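Local coordinates for protein unsaturated glucuronyl hydrolase (Streptococcus agalactiae, PDB 2ZZR) that hydrolyses unsaturated chondroitin, hyaluronan and heparin disaccharides, releasing the unsaturated uronic acid from the glycosaminoglycan fragment, at residues 101-105 and 137-142; 107-113 and 145-149; 153-157 and 200-204; 166-172 and 218-224. All coordinates share one frame; numbering follows the deposited sequence.

Contact 1: residues 101-105 and 137-142; sequences LNRIN and EATIKA
Apolar packing between Ile104 and Lys141 forms the middle of this helix-helix contact. The CG1 branch of Ile104 rests on CB of Lys141 at 3.6 Å, its CD1 reaches the backbone carbonyl of the same lysine, and its CG2 faces Ala138. With CG1 anti to the backbone N (chi1 -176°), the longer branch of the isoleucine is carried onto the neighbouring helix. One turn earlier Leu101 brings CD1 over the small side chain of Ala138, 4.0 Å from its CB; the CA atoms of this pair come within 4.9 Å, a close approach that the alanine permits. The Glu137 and Leu101 side chains cross at about a right angle, with the carboxylate beside the leucine methyls, so a charged group borders the apolar layer.

The two elements are helix 87-105 and helix 133-147; the axes of the two short segments approach to 9.3 Å, with 34° between their N-to-C directions. They belong to the alpha barrel of this family 88 glycosidase, and Tyr119 of helix 115-130 touches both Ile104 and Ala142 from a third helix.

Polar bonds close the outer edge, where Asn105 is exposed. The extended chain of Lys141 takes NZ to Asn105 OD1 at 2.7 Å, with the donor tilted 16° from the carbonyl plane. The same NZ makes a salt bridge one turn back, 2.8 Å from Glu137 OE1, on the anti lone pair of that oxygen. Water 1 completes the circuit: it accepts from Asn105 ND2 at 2.8 Å and donates to Glu137 OE1 at 2.7 Å, so both ends of the Asn105 amide are engaged and its rotation is fixed.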
# COMPACT_ATOMS: atom_id res chain seq x y z
N LEU A 101 -11.94 -17.22 -0.94
CA LEU A 101 -12.55 -17.96 -2.03
C LEU A 101 -14.08 -17.97 -1.90
O LEU A 101 -14.80 -17.77 -2.88
CB LEU A 101 -12.00 -19.39 -2.09
CG LEU A 101 -12.44 -20.29 -3.26
CD1 LEU A 101 -12.43 -19.59 -4.62
CD2 LEU A 101 -11.57 -21.54 -3.31
N ASN A 102 -14.57 -18.19 -0.68
CA ASN A 102 -16.01 -18.11 -0.42
C ASN A 102 -16.57 -16.72 -0.75
O ASN A 102 -17.65 -16.60 -1.35
CB ASN A 102 -16.32 -18.46 1.04
CG ASN A 102 -17.80 -18.33 1.36
OD1 ASN A 102 -18.25 -17.31 1.90
ND2 ASN A 102 -18.57 -19.35 1.00
N ARG A 103 -15.83 -15.69 -0.35
CA ARG A 103 -16.25 -14.31 -0.54
C ARG A 103 -16.42 -13.94 -2.02
O ARG A 103 -17.40 -13.27 -2.39
CB ARG A 103 -15.27 -13.35 0.15
CG ARG A 103 -15.73 -11.90 0.15
CD ARG A 103 -14.82 -11.02 0.97
NE ARG A 103 -15.21 -9.62 0.87
CZ ARG A 103 -14.59 -8.61 1.47
NH1 ARG A 103 -13.53 -8.83 2.25
NH2 ARG A 103 -15.03 -7.37 1.30
N ILE A 104 -15.50 -14.38 -2.87
CA ILE A 104 -15.61 -14.10 -4.31
C ILE A 104 -16.66 -14.99 -4.99
O ILE A 104 -17.43 -14.52 -5.84
CB ILE A 104 -14.23 -14.07 -5.05
CG1 ILE A 104 -14.39 -13.68 -6.53
CG2 ILE A 104 -13.48 -15.39 -4.92
CD1 ILE A 104 -14.86 -12.25 -6.75
N ASN A 105 -16.70 -16.26 -4.61
CA ASN A 105 -17.70 -17.19 -5.14
C ASN A 105 -19.11 -16.66 -4.96
O ASN A 105 -19.95 -16.77 -5.86
CB ASN A 105 -17.55 -18.57 -4.50
CG ASN A 105 -16.48 -19.42 -5.16
OD1 ASN A 105 -16.00 -19.09 -6.25
ND2 ASN A 105 -16.10 -20.52 -4.51
N GLU A 137 -7.23 -19.89 -7.84
CA GLU A 137 -8.62 -19.78 -8.27
C GLU A 137 -9.26 -18.49 -7.75
O GLU A 137 -9.88 -17.75 -8.51
CB GLU A 137 -9.41 -21.00 -7.80
CG GLU A 137 -10.87 -21.01 -8.23
CD GLU A 137 -11.66 -22.14 -7.58
OE1 GLU A 137 -12.90 -22.08 -7.63
OE2 GLU A 137 -11.04 -23.07 -7.03
N ALA A 138 -9.10 -18.24 -6.45
CA ALA A 138 -9.65 -17.04 -5.82
C ALA A 138 -9.05 -15.78 -6.44
O ALA A 138 -9.77 -14.80 -6.67
CB ALA A 138 -9.40 -17.06 -4.32
N THR A 139 -7.75 -15.81 -6.71
CA THR A 139 -7.06 -14.66 -7.32
C THR A 139 -7.62 -14.32 -8.70
O THR A 139 -7.92 -13.15 -8.98
CB THR A 139 -5.52 -14.91 -7.41
OG1 THR A 139 -4.98 -15.07 -6.09
CG2 THR A 139 -4.84 -13.74 -8.08
N ILE A 140 -7.76 -15.32 -9.57
CA ILE A 140 -8.27 -15.09 -10.92
C ILE A 140 -9.71 -14.58 -10.88
O ILE A 140 -10.06 -13.62 -11.58
CB ILE A 140 -8.13 -16.33 -11.84
CG1 ILE A 140 -6.66 -16.76 -11.94
CG2 ILE A 140 -8.72 -16.06 -13.23
CD1 ILE A 140 -5.71 -15.67 -12.43
N LYS A 141 -10.54 -15.19 -10.03
CA LYS A 141 -11.92 -14.75 -9.86
C LYS A 141 -11.98 -13.30 -9.36
O LYS A 141 -12.80 -12.51 -9.84
CB LYS A 141 -12.70 -15.70 -8.95
CG LYS A 141 -13.04 -17.03 -9.62
CD LYS A 141 -13.64 -18.01 -8.62
CE LYS A 141 -14.11 -19.28 -9.33
NZ LYS A 141 -14.81 -20.20 -8.39
N ALA A 142 -11.10 -12.96 -8.42
CA ALA A 142 -10.96 -11.58 -7.93
C ALA A 142 -10.54 -10.61 -9.03
O ALA A 142 -11.06 -9.49 -9.09
CB ALA A 142 -9.98 -11.52 -6.76
O HOH W 1 -14.67 -22.66 -5.64

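Contact 2: residues 107-113 and 145-149; sequences RIALDHH and KLMER
The loop 107-113 passes the C-terminal end of helix 133-147 with CA atoms 6.0 Å apart at His113 and Leu146; it leaves helix 87-105 at Arg107 through a Schellman motif and makes an inverse gamma turn centred on Asp111. Arg107 grips Glu148 end-on, NH1 to OE2 at 2.8 Å and NH2 to OE1 at 3.0 Å. The guanidinium and carboxylate planes are 24° apart, and the NH1 bond uses the syn lone pair of OE2 with an N-H...O angle of 172°.

CE of Lys145 lies over one face of that guanidinium, 3.5 Å from its plane and offset toward the rim. Bends at chi2 and chi4 fold the lysine chain so that NZ meets Asp111 OD2 and the carbonyl O of Leu110, each at 3.1 Å, and also Glu148 OE1 at 3.2 Å. Arg107, Asp111, Lys145 and Glu148 thus form a salt-bridge network, in which the two carboxylates probably offset the close approach of the two cations.

This loop leads to helix 115-130 of the alpha barrel and to the active site: His113 hydrogen-bonds Asp174, the probable proton donor, and adjoins Asp114, the probable nucleophile. Leu146 CD1 packs 3.5 Å from His113 O, beside the histidine backbone. CD of Arg149 approaches His112 O at 3.4 Å, while its guanidinium passes over Asp111 O and bonds to the backbone carbonyls of Gln158, Ala159 and Gly161.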
# COMPACT_ATOMS: atom_id res chain seq x y z
N ARG A 107 -19.75 -13.39 -4.20
CA ARG A 107 -19.75 -11.96 -4.52
C ARG A 107 -20.21 -11.09 -3.33
O ARG A 107 -21.07 -10.21 -3.47
CB ARG A 107 -20.59 -11.69 -5.77
CG ARG A 107 -20.07 -12.39 -7.04
CD ARG A 107 -21.02 -12.23 -8.22
NE ARG A 107 -21.18 -10.83 -8.62
CZ ARG A 107 -20.40 -10.19 -9.49
NH1 ARG A 107 -19.38 -10.82 -10.07
NH2 ARG A 107 -20.64 -8.91 -9.78
N ILE A 108 -19.64 -11.36 -2.17
CA ILE A 108 -19.97 -10.67 -0.93
C ILE A 108 -19.07 -9.46 -0.71
O ILE A 108 -17.85 -9.61 -0.60
CB ILE A 108 -19.87 -11.61 0.29
CG1 ILE A 108 -20.85 -12.77 0.16
CG2 ILE A 108 -20.10 -10.84 1.61
CD1 ILE A 108 -20.55 -13.95 1.07
N ALA A 109 -19.68 -8.27 -0.65
CA ALA A 109 -18.98 -7.02 -0.33
C ALA A 109 -17.77 -6.74 -1.22
O ALA A 109 -16.69 -6.39 -0.73
CB ALA A 109 -18.58 -7.00 1.16
N LEU A 110 -17.95 -6.89 -2.53
CA LEU A 110 -16.84 -6.72 -3.47
C LEU A 110 -17.11 -5.73 -4.62
O LEU A 110 -16.41 -5.75 -5.64
CB LEU A 110 -16.39 -8.08 -4.02
CG LEU A 110 -15.73 -9.05 -3.02
CD1 LEU A 110 -15.47 -10.39 -3.68
CD2 LEU A 110 -14.43 -8.48 -2.44
N ASP A 111 -18.09 -4.85 -4.44
CA ASP A 111 -18.42 -3.86 -5.47
C ASP A 111 -17.62 -2.58 -5.27
O ASP A 111 -18.16 -1.52 -4.94
CB ASP A 111 -19.92 -3.61 -5.51
CG ASP A 111 -20.70 -4.87 -5.73
OD1 ASP A 111 -21.53 -5.21 -4.86
OD2 ASP A 111 -20.43 -5.56 -6.75
N HIS A 112 -16.31 -2.72 -5.47
CA HIS A 112 -15.36 -1.64 -5.28
C HIS A 112 -14.07 -2.08 -5.99
O HIS A 112 -14.03 -3.16 -6.60
CB HIS A 112 -15.13 -1.36 -3.79
CG HIS A 112 -14.72 -2.57 -3.01
ND1 HIS A 112 -15.57 -3.22 -2.13
CD2 HIS A 112 -13.56 -3.27 -2.99
CE1 HIS A 112 -14.94 -4.25 -1.59
NE2 HIS A 112 -13.73 -4.31 -2.10
N HIS A 113 -13.03 -1.26 -5.91
CA HIS A 113 -11.80 -1.50 -6.65
C HIS A 113 -10.69 -2.09 -5.78
O HIS A 113 -9.55 -2.23 -6.23
CB HIS A 113 -11.31 -0.18 -7.26
CG HIS A 113 -10.92 0.83 -6.24
ND1 HIS A 113 -11.85 1.56 -5.53
CD2 HIS A 113 -9.71 1.20 -5.77
CE1 HIS A 113 -11.22 2.37 -4.68
NE2 HIS A 113 -9.92 2.17 -4.82
N LYS A 145 -13.48 -9.94 -11.12
CA LYS A 145 -14.35 -9.04 -10.36
C LYS A 145 -13.88 -7.59 -10.50
O LYS A 145 -14.69 -6.68 -10.73
CB LYS A 145 -14.43 -9.46 -8.89
CG LYS A 145 -15.43 -8.67 -8.05
CD LYS A 145 -16.87 -9.00 -8.44
CE LYS A 145 -17.87 -8.17 -7.63
NZ LYS A 145 -17.93 -6.77 -8.12
N LEU A 146 -12.57 -7.38 -10.37
CA LEU A 146 -11.99 -6.04 -10.53
C LEU A 146 -12.20 -5.48 -11.94
O LEU A 146 -12.51 -4.29 -12.10
CB LEU A 146 -10.51 -6.06 -10.16
CG LEU A 146 -9.79 -4.70 -10.16
CD1 LEU A 146 -10.47 -3.71 -9.21
CD2 LEU A 146 -8.32 -4.88 -9.83
N MET A 147 -12.04 -6.33 -12.95
CA MET A 147 -12.22 -5.94 -14.35
C MET A 147 -13.62 -5.38 -14.64
O MET A 147 -13.77 -4.55 -15.55
CB MET A 147 -11.93 -7.13 -15.27
CG MET A 147 -10.45 -7.54 -15.31
SD MET A 147 -9.43 -6.38 -16.24
CE MET A 147 -9.77 -6.93 -17.91
N GLU A 148 -14.61 -5.81 -13.86
CA GLU A 148 -16.01 -5.37 -14.03
C GLU A 148 -16.18 -3.85 -13.88
O GLU A 148 -17.14 -3.28 -14.40
CB GLU A 148 -16.93 -6.07 -13.02
CG GLU A 148 -17.10 -7.57 -13.21
CD GLU A 148 -17.89 -8.21 -12.08
OE1 GLU A 148 -18.45 -7.48 -11.22
OE2 GLU A 148 -17.95 -9.46 -12.04
N ARG A 149 -15.25 -3.21 -13.17
CA ARG A 149 -15.34 -1.76 -12.93
C ARG A 149 -14.58 -0.90 -13.94
O ARG A 149 -14.57 0.32 -13.84
CB ARG A 149 -14.94 -1.42 -11.49
CG ARG A 149 -15.76 -2.15 -10.44
CD ARG A 149 -15.62 -1.51 -9.06
NE ARG A 149 -16.33 -0.23 -8.96
CZ ARG A 149 -17.65 -0.11 -8.78
NH1 ARG A 149 -18.43 -1.18 -8.68
NH2 ARG A 149 -18.19 1.10 -8.71
O HOH W 2 -15.42 -5.00 -8.49

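Contact 3: residues 153-157 and 200-204; sequences KGGFI and NHFYA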
# COMPACT_ATOMS: atom_id res chain seq x y z
N LYS A 153 -14.26 4.66 -21.46
CA LYS A 153 -14.23 6.11 -21.63
C LYS A 153 -13.44 6.77 -20.50
O LYS A 153 -13.98 7.10 -19.44
CB LYS A 153 -15.66 6.67 -21.74
CG LYS A 153 -16.41 6.13 -22.95
CD LYS A 153 -17.65 6.95 -23.24
CE LYS A 153 -18.26 6.58 -24.60
NZ LYS A 153 -17.37 7.01 -25.72
N GLY A 154 -12.14 6.95 -20.75
CA GLY A 154 -11.19 7.42 -19.74
C GLY A 154 -10.12 6.37 -19.46
O GLY A 154 -9.01 6.71 -19.07
N GLY A 155 -10.48 5.10 -19.66
CA GLY A 155 -9.55 3.97 -19.51
C GLY A 155 -9.07 3.77 -18.09
O GLY A 155 -7.87 3.69 -17.84
N PHE A 156 -10.01 3.70 -17.16
CA PHE A 156 -9.68 3.58 -15.74
C PHE A 156 -10.65 2.64 -15.02
O PHE A 156 -11.76 2.38 -15.51
CB PHE A 156 -9.70 4.95 -15.06
CG PHE A 156 -11.07 5.57 -14.98
CD1 PHE A 156 -11.60 6.27 -16.05
CD2 PHE A 156 -11.84 5.43 -13.82
CE1 PHE A 156 -12.88 6.83 -15.99
CE2 PHE A 156 -13.12 5.98 -13.74
CZ PHE A 156 -13.64 6.69 -14.83
N ILE A 157 -10.21 2.14 -13.87
CA ILE A 157 -11.06 1.32 -13.01
C ILE A 157 -11.81 2.26 -12.08
O ILE A 157 -11.19 2.99 -11.29
CB ILE A 157 -10.23 0.30 -12.18
CG1 ILE A 157 -9.49 -0.66 -13.12
CG2 ILE A 157 -11.13 -0.47 -11.19
CD1 ILE A 157 -8.36 -1.40 -12.46
N ASN A 200 -3.75 1.03 -19.01
CA ASN A 200 -4.61 2.20 -19.23
C ASN A 200 -4.91 2.91 -17.93
O ASN A 200 -4.82 4.14 -17.85
CB ASN A 200 -5.93 1.80 -19.90
CG ASN A 200 -5.76 1.44 -21.36
OD1 ASN A 200 -4.69 1.60 -21.93
ND2 ASN A 200 -6.84 0.94 -21.98
N HIS A 201 -5.24 2.12 -16.91
CA HIS A 201 -5.51 2.68 -15.59
C HIS A 201 -4.28 3.38 -15.03
O HIS A 201 -4.40 4.45 -14.43
CB HIS A 201 -5.99 1.63 -14.59
CG HIS A 201 -6.27 2.21 -13.24
ND1 HIS A 201 -7.52 2.67 -12.87
CD2 HIS A 201 -5.45 2.47 -12.19
CE1 HIS A 201 -7.46 3.16 -11.65
NE2 HIS A 201 -6.22 3.06 -11.21
N PHE A 202 -3.11 2.78 -15.21
CA PHE A 202 -1.90 3.42 -14.74
C PHE A 202 -1.73 4.82 -15.34
O PHE A 202 -1.52 5.78 -14.61
CB PHE A 202 -0.62 2.60 -14.98
CG PHE A 202 0.59 3.32 -14.49
CD1 PHE A 202 0.96 3.24 -13.15
CD2 PHE A 202 1.28 4.20 -15.33
CE1 PHE A 202 2.04 3.97 -12.66
CE2 PHE A 202 2.36 4.93 -14.85
CZ PHE A 202 2.74 4.82 -13.51
N TYR A 203 -1.83 4.93 -16.66
CA TYR A 203 -1.62 6.22 -17.32
C TYR A 203 -2.70 7.24 -17.00
O TYR A 203 -2.40 8.41 -16.85
CB TYR A 203 -1.42 6.06 -18.83
CG TYR A 203 -0.08 5.47 -19.18
CD1 TYR A 203 0.02 4.22 -19.79
CD2 TYR A 203 1.11 6.15 -18.87
CE1 TYR A 203 1.26 3.67 -20.10
CE2 TYR A 203 2.36 5.60 -19.19
CZ TYR A 203 2.42 4.36 -19.80
OH TYR A 203 3.65 3.81 -20.12
N ALA A 204 -3.94 6.78 -16.87
CA ALA A 204 -5.03 7.66 -16.43
C ALA A 204 -4.72 8.25 -15.05
O ALA A 204 -4.96 9.43 -14.79
CB ALA A 204 -6.35 6.91 -16.42
O HOH W 3 -6.31 5.54 -19.72
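A G1 beta bulge, in which Gly155 and Phe156 both face Gln151, marks the hairpin of strands 150-151 and 156-157 where it packs on helix 192-209. The direct hydrogen bond across the contact runs from Ile157 N to His201 ND1, 2.9 Å long and nearly straight at 175°. The donor sits at the imidazole edge, 13° out of the ring plane, so ND1 acts as an acceptor, which helps to hold the ring's orientation. With CG anti to the backbone N (chi1 -180°), His201 extends its ring to the strand, where ND1 also lies 3.7 Å from CB of Ile157.

Beside this bond the packing is close. Gly155, at positive phi, brings its carbonyl O to 3.4 Å from CB of Asn200. Ala204 CB receives CB of Phe156 at 4.1 Å and the carbonyls of both glycines at 3.8 Å. Water 3 lies within hydrogen-bonding distance of Gly154 O and Asn200 O and bridges the two backbones, though it may not donate to both at once.

The Phe156 ring leads away from the helix, stacking on Phe222 and meeting Tyr169 edge-to-face. His201 lies about 8 Å from Asp174, the probable proton donor, side chain to side chain. A beta hairpin with a G1 bulge is here fastened to a barrel helix through a histidine side chain.

Contact 4: residues 166-172 and 218-224; sequences KEHYRLI and HTFYFDP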
# COMPACT_ATOMS: atom_id res chain seq x y z
N LYS A 166 -22.05 9.83 -13.57
CA LYS A 166 -21.17 11.01 -13.58
C LYS A 166 -20.64 11.44 -12.21
O LYS A 166 -19.45 11.71 -12.06
CB LYS A 166 -21.85 12.20 -14.27
CG LYS A 166 -20.95 13.41 -14.43
CD LYS A 166 -21.67 14.58 -15.10
CE LYS A 166 -20.68 15.61 -15.62
NZ LYS A 166 -19.85 16.25 -14.55
N GLU A 167 -21.53 11.51 -11.21
CA GLU A 167 -21.13 12.01 -9.89
C GLU A 167 -20.23 11.03 -9.12
O GLU A 167 -19.67 11.40 -8.08
CB GLU A 167 -22.35 12.41 -9.05
CG GLU A 167 -23.31 13.38 -9.75
CD GLU A 167 -22.63 14.63 -10.30
OE1 GLU A 167 -23.01 15.07 -11.41
OE2 GLU A 167 -21.71 15.16 -9.64
N HIS A 168 -20.11 9.81 -9.63
CA HIS A 168 -19.26 8.76 -9.05
C HIS A 168 -18.14 8.35 -10.00
O HIS A 168 -17.35 7.46 -9.67
CB HIS A 168 -20.09 7.51 -8.75
CG HIS A 168 -21.12 7.69 -7.68
ND1 HIS A 168 -21.88 6.65 -7.21
CD2 HIS A 168 -21.51 8.79 -6.99
CE1 HIS A 168 -22.71 7.09 -6.28
NE2 HIS A 168 -22.51 8.39 -6.13
N TYR A 169 -18.08 8.98 -11.17
CA TYR A 169 -17.24 8.51 -12.28
C TYR A 169 -15.80 8.96 -12.08
O TYR A 169 -15.35 9.98 -12.62
CB TYR A 169 -17.82 9.02 -13.60
CG TYR A 169 -17.39 8.25 -14.82
CD1 TYR A 169 -17.91 6.98 -15.09
CD2 TYR A 169 -16.51 8.80 -15.74
CE1 TYR A 169 -17.54 6.28 -16.23
CE2 TYR A 169 -16.13 8.11 -16.89
CZ TYR A 169 -16.65 6.85 -17.12
OH TYR A 169 -16.28 6.16 -18.25
N ARG A 170 -15.06 8.19 -11.28
CA ARG A 170 -13.78 8.64 -10.78
C ARG A 170 -12.87 7.46 -10.47
O ARG A 170 -13.35 6.33 -10.27
CB ARG A 170 -13.98 9.48 -9.51
CG ARG A 170 -14.34 8.65 -8.27
CD ARG A 170 -15.34 9.34 -7.35
NE ARG A 170 -15.41 8.66 -6.05
CZ ARG A 170 -16.09 7.54 -5.82
NH1 ARG A 170 -16.07 7.01 -4.60
NH2 ARG A 170 -16.78 6.94 -6.78
N LEU A 171 -11.57 7.73 -10.43
CA LEU A 171 -10.59 6.78 -9.90
C LEU A 171 -10.04 7.32 -8.59
O LEU A 171 -10.11 8.53 -8.32
CB LEU A 171 -9.46 6.52 -10.90
CG LEU A 171 -8.53 7.66 -11.37
CD1 LEU A 171 -7.48 8.05 -10.32
CD2 LEU A 171 -7.84 7.29 -12.69
N ILE A 172 -9.47 6.44 -7.77
CA ILE A 172 -8.82 6.83 -6.53
C ILE A 172 -7.37 6.33 -6.61
O ILE A 172 -7.11 5.30 -7.22
CB ILE A 172 -9.59 6.29 -5.29
CG1 ILE A 172 -10.99 6.93 -5.25
CG2 ILE A 172 -8.83 6.57 -3.99
CD1 ILE A 172 -11.90 6.38 -4.16
N HIS A 218 -6.47 12.61 -4.17
CA HIS A 218 -7.03 11.34 -3.72
C HIS A 218 -7.87 10.75 -4.85
O HIS A 218 -7.74 9.57 -5.19
CB HIS A 218 -7.89 11.57 -2.46
CG HIS A 218 -8.75 10.41 -2.08
ND1 HIS A 218 -8.40 9.51 -1.10
CD2 HIS A 218 -9.96 10.01 -2.54
CE1 HIS A 218 -9.35 8.60 -0.98
NE2 HIS A 218 -10.31 8.88 -1.84
N THR A 219 -8.72 11.60 -5.43
CA THR A 219 -9.72 11.21 -6.40
C THR A 219 -9.56 12.03 -7.68
O THR A 219 -9.17 13.20 -7.62
CB THR A 219 -11.15 11.46 -5.81
OG1 THR A 219 -11.37 10.57 -4.72
CG2 THR A 219 -12.23 11.23 -6.85
N PHE A 220 -9.84 11.42 -8.83
CA PHE A 220 -9.90 12.18 -10.07
C PHE A 220 -11.11 11.78 -10.90
O PHE A 220 -11.30 10.60 -11.20
CB PHE A 220 -8.61 12.05 -10.90
CG PHE A 220 -8.38 13.23 -11.80
CD1 PHE A 220 -7.56 14.27 -11.40
CD2 PHE A 220 -9.03 13.31 -13.03
CE1 PHE A 220 -7.36 15.39 -12.23
CE2 PHE A 220 -8.84 14.42 -13.86
CZ PHE A 220 -8.01 15.45 -13.46
N TYR A 221 -11.91 12.78 -11.27
CA TYR A 221 -13.14 12.57 -12.03
C TYR A 221 -12.93 12.65 -13.53
O TYR A 221 -12.12 13.44 -14.01
CB TYR A 221 -14.18 13.62 -11.63
CG TYR A 221 -14.81 13.37 -10.29
CD1 TYR A 221 -14.24 13.89 -9.12
CD2 TYR A 221 -15.99 12.63 -10.18
CE1 TYR A 221 -14.82 13.66 -7.88
CE2 TYR A 221 -16.58 12.40 -8.93
CZ TYR A 221 -15.99 12.91 -7.80
OH TYR A 221 -16.57 12.69 -6.57
N PHE A 222 -13.70 11.86 -14.25
CA PHE A 222 -13.72 11.87 -15.71
C PHE A 222 -15.13 12.12 -16.22
O PHE A 222 -16.10 11.96 -15.48
CB PHE A 222 -13.18 10.54 -16.26
CG PHE A 222 -11.72 10.33 -15.99
CD1 PHE A 222 -11.28 9.88 -14.74
CD2 PHE A 222 -10.78 10.59 -16.98
CE1 PHE A 222 -9.93 9.69 -14.49
CE2 PHE A 222 -9.42 10.40 -16.73
CZ PHE A 222 -8.99 9.96 -15.48
N ASP A 223 -15.24 12.53 -17.48
CA ASP A 223 -16.54 12.70 -18.12
C ASP A 223 -17.00 11.36 -18.72
O ASP A 223 -16.32 10.80 -19.59
CB ASP A 223 -16.46 13.79 -19.20
CG ASP A 223 -17.82 14.19 -19.75
OD1 ASP A 223 -18.59 13.30 -20.16
OD2 ASP A 223 -18.11 15.40 -19.78
N PRO A 224 -18.14 10.82 -18.25
CA PRO A 224 -18.61 9.52 -18.73
C PRO A 224 -19.00 9.49 -20.21
O PRO A 224 -19.03 8.41 -20.81
CB PRO A 224 -19.82 9.21 -17.84
CG PRO A 224 -20.25 10.52 -17.31
CD PRO A 224 -19.03 11.38 -17.21
O HOH W 4 -17.47 13.07 -13.38
O HOH W 5 -19.01 13.75 -6.91
O HOH W 6 -19.05 5.79 -19.85
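Leu171 and Phe220 form the antiparallel hydrogen-bonded pair that joins strands 170-172 and 219-222, Leu171 N to Phe220 O at 3.0 Å and Phe220 N to Leu171 O at 2.9 Å. A third bond, Phe222 N to Tyr169 O at 3.0 Å, continues the pairing just before strand 170-172. The flanking pairs, Arg170 with Tyr221 and Ile172 with Thr219, are non-hydrogen-bonded.

Arg170 and Tyr221 run side by side on one face. The backbone pairing sets CB of Arg170 over the tyrosine ring, 4.0 Å from the centroid, in a CH-pi contact; a chi1 of 74° then carries the chain along the tyrosine, bringing CD 3.7 Å from Tyr221 OH. On the other face Leu171 CD2 packs on Phe222 CE1 at 3.7 Å. Beyond the strand, Pro224 CB stands 3.8 Å from the Tyr169 centroid, only 2° off the ring normal, while Lys166 CB touches the proline CG.

Further out, Arg170 NH2 bonds His168 O in the guanidinium plane, and Trp160 adds a backbone carbonyl and a cation-pi contact. Lys153 O holds the Tyr169 hydroxyl. Water 4 links Lys166 O to Phe222 O.

Strand 229-233 completes a three-stranded antiparallel sheet, with a classic beta bulge at His218 and Thr219 facing Val233, beside the probable substrate-binding residue Gly232.

Contacts 1 and 2 share helix 133-147: contact 1 joins it to helix 87-105, contact 2 to the loop that follows, and Ile104 CD1 packs on Lys145 CB (3.5 Å) between them. Contact 1 keeps its polar bonds at the rim around an apolar middle, whereas the ion-pair network of contact 2 runs from exposed Arg107, Asp111 and Glu148 to the buried Lys145. Contact 3 is the buried one, relying on a histidine-to-backbone bond and glycine packing; contact 4, partly buried, is backbone pairing with aromatic cover. Contacts 3 and 4 meet through Lys153, Phe156 and Tyr169. Ile157 packs against His113, Leu146 and Arg149, connecting the loop and helix end of contact 2 to the hairpin of contact 3.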